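Local coordinates for glutamine synthetase (Streptomyces coelicolor, PDB 4BAX), which belongs to the glutamine synthetase family, pairing a beta-grasp domain with a catalytic domain in an assembly of ten chains, at residues K60-C65 with V193-W198; V199-L204 with V321-V326. All coordinates share one frame; numbering follows the deposited sequence.

How the contacts relate
Both contacts are built on helix 190-210, which gives its residues 193-198 to contact 1 and the next turns, 199-204, to contact 2. Their centres lie about 9 Å apart. Contact 1 joins the helix to strand 56-66 of the beta-grasp sheet and is partly buried; contact 2 joins it to the start of helix 323-341 and lies close to the centre of the chain. In sequence, both segments of contact 1 precede those of contact 2. They also meet directly, through probable hydrogen bonds from Y324 OH to D195 OD1 and from W198 NE1 to D322 OD1, so one helix ties the beta-grasp sheet to the last long helix of the chain.

Contact 1 (K60-C65 with V193-W198); sequences KPVFSC and VSDQLW
The F63 ring and the D195 carboxylate are the flat groups that meet here, their planes 38° apart and the two side chains running alongside each other in opposing senses. D195 CB and Q196 CG both approach the ring obliquely: D195 CB lies 4.2 Å from F63 CG, at the root of the ring, while Q196 CG lies 4.3 Å from F63 CZ, at its far end. With CG anti to the backbone N (chi1 175°), F63 reaches toward the helix and spans these two neighbouring residues. The carboxylate itself is met by aliphatic carbon, D195 OD2 standing 4.0 Å from F63 CB and D195 OD1 4.2 Å from V62 CG2, where the valine crosses the aspartate at about a right angle.

All of this is van der Waals packing; the polar ends are satisfied by other parts of the chain. D195 OD2 forms a salt bridge with R94 and D195 OD1 a hydrogen bond with Y324 OH, which together would hold the carboxylate in place and probably stabilise its charge. Q196 OE1 accepts from G168 N.

The segment axes approach to 9.4 Å at an angle of 67°. V62 and F63 both make backbone hydrogen bonds with L78 of the antiparallel strand 75-82, and their side chains both point toward the helix: a classic beta bulge, here set in the beta-grasp sheet where it packs against helix 190-210.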
loop_
_atom_site.group_PDB
_atom_site.type_symbol
_atom_site.label_atom_id
_atom_site.label_comp_id
_atom_site.label_asym_id
_atom_site.label_seq_id
_atom_site.Cartn_x
_atom_site.Cartn_y
_atom_site.Cartn_z
ATOM N N LYS A 60 -34.566 -28.944 -21.979
ATOM C CA LYS A 60 -35.706 -29.671 -21.487
ATOM C C LYS A 60 -35.533 -29.951 -19.992
ATOM O O LYS A 60 -34.618 -30.673 -19.613
ATOM C CB LYS A 60 -35.847 -30.989 -22.249
ATOM C CG LYS A 60 -37.057 -31.784 -21.880
ATOM C CD LYS A 60 -36.941 -33.141 -22.557
ATOM C CE LYS A 60 -38.109 -34.044 -22.211
ATOM N NZ LYS A 60 -39.356 -33.338 -22.638
ATOM N N PRO A 61 -36.416 -29.383 -19.147
ATOM C CA PRO A 61 -36.370 -29.547 -17.683
ATOM C C PRO A 61 -36.435 -31.025 -17.292
ATOM O O PRO A 61 -37.236 -31.769 -17.868
ATOM C CB PRO A 61 -37.642 -28.827 -17.204
ATOM C CG PRO A 61 -37.973 -27.848 -18.293
ATOM C CD PRO A 61 -37.378 -28.342 -19.571
ATOM N N VAL A 62 -35.569 -31.467 -16.384
ATOM C CA VAL A 62 -35.622 -32.852 -15.915
ATOM C C VAL A 62 -35.732 -32.888 -14.398
ATOM O O VAL A 62 -36.118 -33.903 -13.807
ATOM C CB VAL A 62 -34.403 -33.685 -16.408
ATOM C CG1 VAL A 62 -34.349 -33.678 -17.925
ATOM C CG2 VAL A 62 -33.101 -33.146 -15.822
ATOM N N PHE A 63 -35.335 -31.785 -13.770
ATOM C CA PHE A 63 -35.347 -31.684 -12.319
ATOM C C PHE A 63 -35.510 -30.225 -11.934
ATOM O O PHE A 63 -34.960 -29.356 -12.607
ATOM C CB PHE A 63 -34.061 -32.261 -11.732
ATOM C CG PHE A 63 -33.941 -32.084 -10.236
ATOM C CD1 PHE A 63 -34.469 -33.047 -9.383
ATOM C CD2 PHE A 63 -33.294 -30.980 -9.680
ATOM C CE1 PHE A 63 -34.371 -32.913 -7.996
ATOM C CE2 PHE A 63 -33.186 -30.838 -8.297
ATOM C CZ PHE A 63 -33.725 -31.809 -7.453
ATOM N N SER A 64 -36.216 -29.965 -10.830
ATOM C CA SER A 64 -36.409 -28.592 -10.328
ATOM C C SER A 64 -36.468 -28.565 -8.803
ATOM O O SER A 64 -36.868 -29.543 -8.166
ATOM C CB SER A 64 -37.654 -27.925 -10.925
ATOM O OG SER A 64 -38.839 -28.458 -10.346
ATOM N N CYS A 65 -36.066 -27.439 -8.227
ATOM C CA CYS A 65 -36.042 -27.300 -6.787
ATOM C C CYS A 65 -36.108 -25.811 -6.472
ATOM O O CYS A 65 -35.890 -24.977 -7.366
ATOM C CB CYS A 65 -34.779 -27.932 -6.221
ATOM S SG CYS A 65 -33.313 -27.177 -6.849
ATOM N N VAL A 193 -29.530 -38.963 -7.894
ATOM C CA VAL A 193 -28.239 -38.599 -7.326
ATOM C C VAL A 193 -27.399 -37.710 -8.237
ATOM O O VAL A 193 -26.740 -36.769 -7.771
ATOM C CB VAL A 193 -27.435 -39.842 -6.862
ATOM C CG1 VAL A 193 -26.699 -40.518 -8.028
ATOM C CG2 VAL A 193 -26.491 -39.467 -5.721
ATOM N N SER A 194 -27.479 -37.990 -9.537
ATOM C CA SER A 194 -26.722 -37.282 -10.551
ATOM C C SER A 194 -27.238 -35.878 -10.743
ATOM O O SER A 194 -26.454 -34.922 -10.842
ATOM C CB SER A 194 -26.782 -38.047 -11.878
ATOM O OG SER A 194 -25.997 -39.227 -11.882
ATOM N N ASP A 195 -28.562 -35.761 -10.760
ATOM C CA ASP A 195 -29.229 -34.482 -10.915
ATOM C C ASP A 195 -28.922 -33.584 -9.725
ATOM O O ASP A 195 -28.596 -32.403 -9.914
ATOM C CB ASP A 195 -30.744 -34.665 -11.053
ATOM C CG ASP A 195 -31.142 -35.226 -12.418
ATOM O OD1 ASP A 195 -30.334 -35.121 -13.372
ATOM O OD2 ASP A 195 -32.258 -35.784 -12.545
ATOM N N GLN A 196 -28.997 -34.135 -8.508
ATOM C CA GLN A 196 -28.788 -33.328 -7.294
ATOM C C GLN A 196 -27.337 -32.839 -7.164
ATOM O O GLN A 196 -27.097 -31.679 -6.822
ATOM C CB GLN A 196 -29.218 -34.102 -6.029
ATOM C CG GLN A 196 -30.715 -34.442 -5.931
ATOM C CD GLN A 196 -31.187 -34.793 -4.507
ATOM O OE1 GLN A 196 -30.446 -34.630 -3.538
ATOM N NE2 GLN A 196 -32.444 -35.247 -4.382
ATOM N N LEU A 197 -26.388 -33.701 -7.533
ATOM C CA LEU A 197 -24.962 -33.381 -7.489
ATOM C C LEU A 197 -24.589 -32.227 -8.436
ATOM O O LEU A 197 -23.777 -31.336 -8.078
ATOM C CB LEU A 197 -24.124 -34.629 -7.805
ATOM C CG LEU A 197 -22.602 -34.414 -7.833
ATOM C CD1 LEU A 197 -22.116 -33.759 -6.535
ATOM C CD2 LEU A 197 -21.835 -35.716 -8.070
ATOM N N TRP A 198 -25.182 -32.240 -9.637
ATOM C CA TRP A 198 -24.937 -31.167 -10.598
ATOM C C TRP A 198 -25.450 -29.844 -10.062
ATOM O O TRP A 198 -24.775 -28.805 -10.146
ATOM C CB TRP A 198 -25.586 -31.472 -11.958
ATOM C CG TRP A 198 -24.667 -32.209 -12.876
ATOM C CD1 TRP A 198 -24.880 -33.442 -13.464
ATOM C CD2 TRP A 198 -23.360 -31.804 -13.263
ATOM N NE1 TRP A 198 -23.787 -33.799 -14.228
ATOM C CE2 TRP A 198 -22.838 -32.813 -14.118
ATOM C CE3 TRP A 198 -22.574 -30.675 -12.990
ATOM C CZ2 TRP A 198 -21.563 -32.717 -14.696
ATOM C CZ3 TRP A 198 -21.307 -30.585 -13.561
ATOM C CH2 TRP A 198 -20.819 -31.597 -14.406
#

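Contact 2 (V199-L204 with V321-V326)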
loop_
_atom_site.group_PDB
_atom_site.type_symbol
_atom_site.label_atom_id
_atom_site.label_comp_id
_atom_site.label_asym_id
_atom_site.label_seq_id
_atom_site.Cartn_x
_atom_site.Cartn_y
_atom_site.Cartn_z
ATOM N N VAL A 199 -26.620 -29.914 -9.448
ATOM C CA VAL A 199 -27.227 -28.743 -8.872
ATOM C C VAL A 199 -26.411 -28.289 -7.656
ATOM O O VAL A 199 -26.149 -27.096 -7.450
ATOM C CB VAL A 199 -28.692 -28.998 -8.516
ATOM C CG1 VAL A 199 -29.236 -27.828 -7.723
ATOM C CG2 VAL A 199 -29.516 -29.228 -9.786
ATOM N N ALA A 200 -25.975 -29.268 -6.870
ATOM C CA ALA A 200 -25.155 -28.969 -5.719
ATOM C C ALA A 200 -23.797 -28.342 -6.136
ATOM O O ALA A 200 -23.297 -27.425 -5.460
ATOM C CB ALA A 200 -24.960 -30.226 -4.844
ATOM N N ARG A 201 -23.224 -28.814 -7.249
ATOM C CA ARG A 201 -22.011 -28.206 -7.804
ATOM C C ARG A 201 -22.315 -26.778 -8.223
ATOM O O ARG A 201 -21.560 -25.838 -7.936
ATOM C CB ARG A 201 -21.486 -28.984 -9.015
ATOM C CG ARG A 201 -20.634 -30.207 -8.671
ATOM C CD ARG A 201 -20.739 -31.272 -9.786
ATOM N NE ARG A 201 -19.835 -32.405 -9.577
ATOM C CZ ARG A 201 -19.192 -33.074 -10.540
ATOM N NH1 ARG A 201 -19.345 -32.748 -11.825
ATOM N NH2 ARG A 201 -18.393 -34.092 -10.212
ATOM N N TRP A 202 -23.434 -26.616 -8.910
ATOM C CA TRP A 202 -23.789 -25.303 -9.391
ATOM C C TRP A 202 -23.952 -24.374 -8.184
ATOM O O TRP A 202 -23.522 -23.215 -8.224
ATOM C CB TRP A 202 -25.061 -25.344 -10.263
ATOM C CG TRP A 202 -25.404 -23.996 -10.833
ATOM C CD1 TRP A 202 -24.971 -23.485 -12.033
ATOM C CD2 TRP A 202 -26.229 -22.972 -10.235
ATOM N NE1 TRP A 202 -25.472 -22.207 -12.210
ATOM C CE2 TRP A 202 -26.251 -21.876 -11.129
ATOM C CE3 TRP A 202 -26.940 -22.873 -9.034
ATOM C CZ2 TRP A 202 -26.969 -20.708 -10.864
ATOM C CZ3 TRP A 202 -27.643 -21.713 -8.778
ATOM C CH2 TRP A 202 -27.655 -20.647 -9.689
ATOM N N LEU A 203 -24.536 -24.891 -7.105
ATOM C CA LEU A 203 -24.724 -24.110 -5.890
ATOM C C LEU A 203 -23.391 -23.742 -5.213
ATOM O O LEU A 203 -23.279 -22.665 -4.596
ATOM C CB LEU A 203 -25.630 -24.858 -4.922
ATOM C CG LEU A 203 -27.130 -24.805 -5.218
ATOM C CD1 LEU A 203 -27.870 -25.787 -4.307
ATOM C CD2 LEU A 203 -27.686 -23.401 -5.032
ATOM N N LEU A 204 -22.390 -24.622 -5.300
ATOM C CA LEU A 204 -21.089 -24.322 -4.695
ATOM C C LEU A 204 -20.377 -23.155 -5.386
ATOM O O LEU A 204 -20.006 -22.165 -4.736
ATOM C CB LEU A 204 -20.203 -25.569 -4.682
ATOM C CG LEU A 204 -18.788 -25.319 -4.114
ATOM C CD1 LEU A 204 -18.745 -25.015 -2.593
ATOM C CD2 LEU A 204 -17.869 -26.492 -4.468
ATOM N N VAL A 321 -15.411 -35.951 -12.208
ATOM C CA VAL A 321 -16.201 -36.922 -12.967
ATOM C C VAL A 321 -17.623 -36.411 -13.205
ATOM O O VAL A 321 -18.185 -35.691 -12.383
ATOM C CB VAL A 321 -16.256 -38.288 -12.247
ATOM C CG1 VAL A 321 -17.096 -38.220 -10.961
ATOM C CG2 VAL A 321 -16.749 -39.381 -13.206
ATOM N N ASP A 322 -18.182 -36.742 -14.363
ATOM C CA ASP A 322 -19.602 -36.530 -14.631
ATOM C C ASP A 322 -20.363 -37.637 -13.901
ATOM O O ASP A 322 -20.159 -38.824 -14.187
ATOM C CB ASP A 322 -19.865 -36.620 -16.142
ATOM C CG ASP A 322 -21.300 -36.229 -16.532
ATOM O OD1 ASP A 322 -22.214 -36.279 -15.675
ATOM O OD2 ASP A 322 -21.514 -35.873 -17.712
ATOM N N PRO A 323 -21.267 -37.258 -12.981
ATOM C CA PRO A 323 -22.070 -38.244 -12.230
ATOM C C PRO A 323 -22.925 -39.132 -13.141
ATOM O O PRO A 323 -23.040 -40.337 -12.869
ATOM C CB PRO A 323 -22.949 -37.377 -11.304
ATOM C CG PRO A 323 -22.873 -35.981 -11.871
ATOM C CD PRO A 323 -21.517 -35.876 -12.536
ATOM N N TYR A 324 -23.419 -38.573 -14.247
ATOM C CA TYR A 324 -24.227 -39.330 -15.195
ATOM C C TYR A 324 -23.439 -40.509 -15.755
ATOM O O TYR A 324 -23.989 -41.602 -15.980
ATOM C CB TYR A 324 -24.688 -38.431 -16.363
ATOM C CG TYR A 324 -25.705 -37.361 -16.000
ATOM C CD1 TYR A 324 -26.819 -37.658 -15.229
ATOM C CD2 TYR A 324 -25.508 -36.028 -16.377
ATOM C CE1 TYR A 324 -27.729 -36.673 -14.870
ATOM C CE2 TYR A 324 -26.419 -35.037 -16.022
ATOM C CZ TYR A 324 -27.528 -35.370 -15.271
ATOM O OH TYR A 324 -28.439 -34.405 -14.913
ATOM N N VAL A 325 -22.154 -40.264 -15.992
ATOM C CA VAL A 325 -21.254 -41.273 -16.528
ATOM C C VAL A 325 -20.820 -42.366 -15.529
ATOM O O VAL A 325 -20.968 -43.560 -15.806
ATOM C CB VAL A 325 -20.022 -40.594 -17.193
ATOM C CG1 VAL A 325 -19.036 -41.624 -17.720
ATOM C CG2 VAL A 325 -20.494 -39.650 -18.307
ATOM N N VAL A 326 -20.334 -41.968 -14.355
ATOM C CA VAL A 326 -19.870 -42.945 -13.371
ATOM C C VAL A 326 -21.019 -43.839 -12.909
ATOM O O VAL A 326 -20.857 -45.059 -12.783
ATOM C CB VAL A 326 -19.102 -42.296 -12.185
ATOM C CG1 VAL A 326 -19.963 -41.247 -11.436
ATOM C CG2 VAL A 326 -18.560 -43.359 -11.258
#
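R201 reaches from helix 190-210 to V321 O just ahead of helix 323-341, whose N-cap is D322, and so joins a long helix of the catalytic domain to the start of the last helix of the chain. Its NH2 donates to V321 O at 2.7 Å, in the carbonyl plane. The N-H...O angle of this bond is 142°. Seen from the arginine, the oxygen is tilted 22° from the guanidinium plane. NH1 adds a weak bond to the same oxygen at 3.2 Å. The carbonyl of V321, a buried residue, thus accepts from both terminal nitrogens of one guanidinium.

The third nitrogen, R201 NE, is taken by Q115 OE1, and W198 makes a cation-pi contact with the arginine. P323 CD sits over one face of the guanidinium, 3.9 Å from R201 NH1. The arginine chain, extended from CG to NE, carries its charged end across the gap between backbones whose nearest CA atoms, those of R201 and P323, are 11.0 Å apart.

The capping carboxylate has partners of its own, and W198 links it to the arginine. D322 OD2 is paired with T93 OG1, and D322 OD1 takes a hydrogen bond from W198 NE1. The carboxylate stays clear of the guanidinium, D322 OD1 lying 6.0 Å from R201 NH1, though the opposite charges may still attract. D322 OD1 also accepts the capping bond from Y324 N at 3.0 Å, the donor standing above the carboxylate plane, 44° out of it.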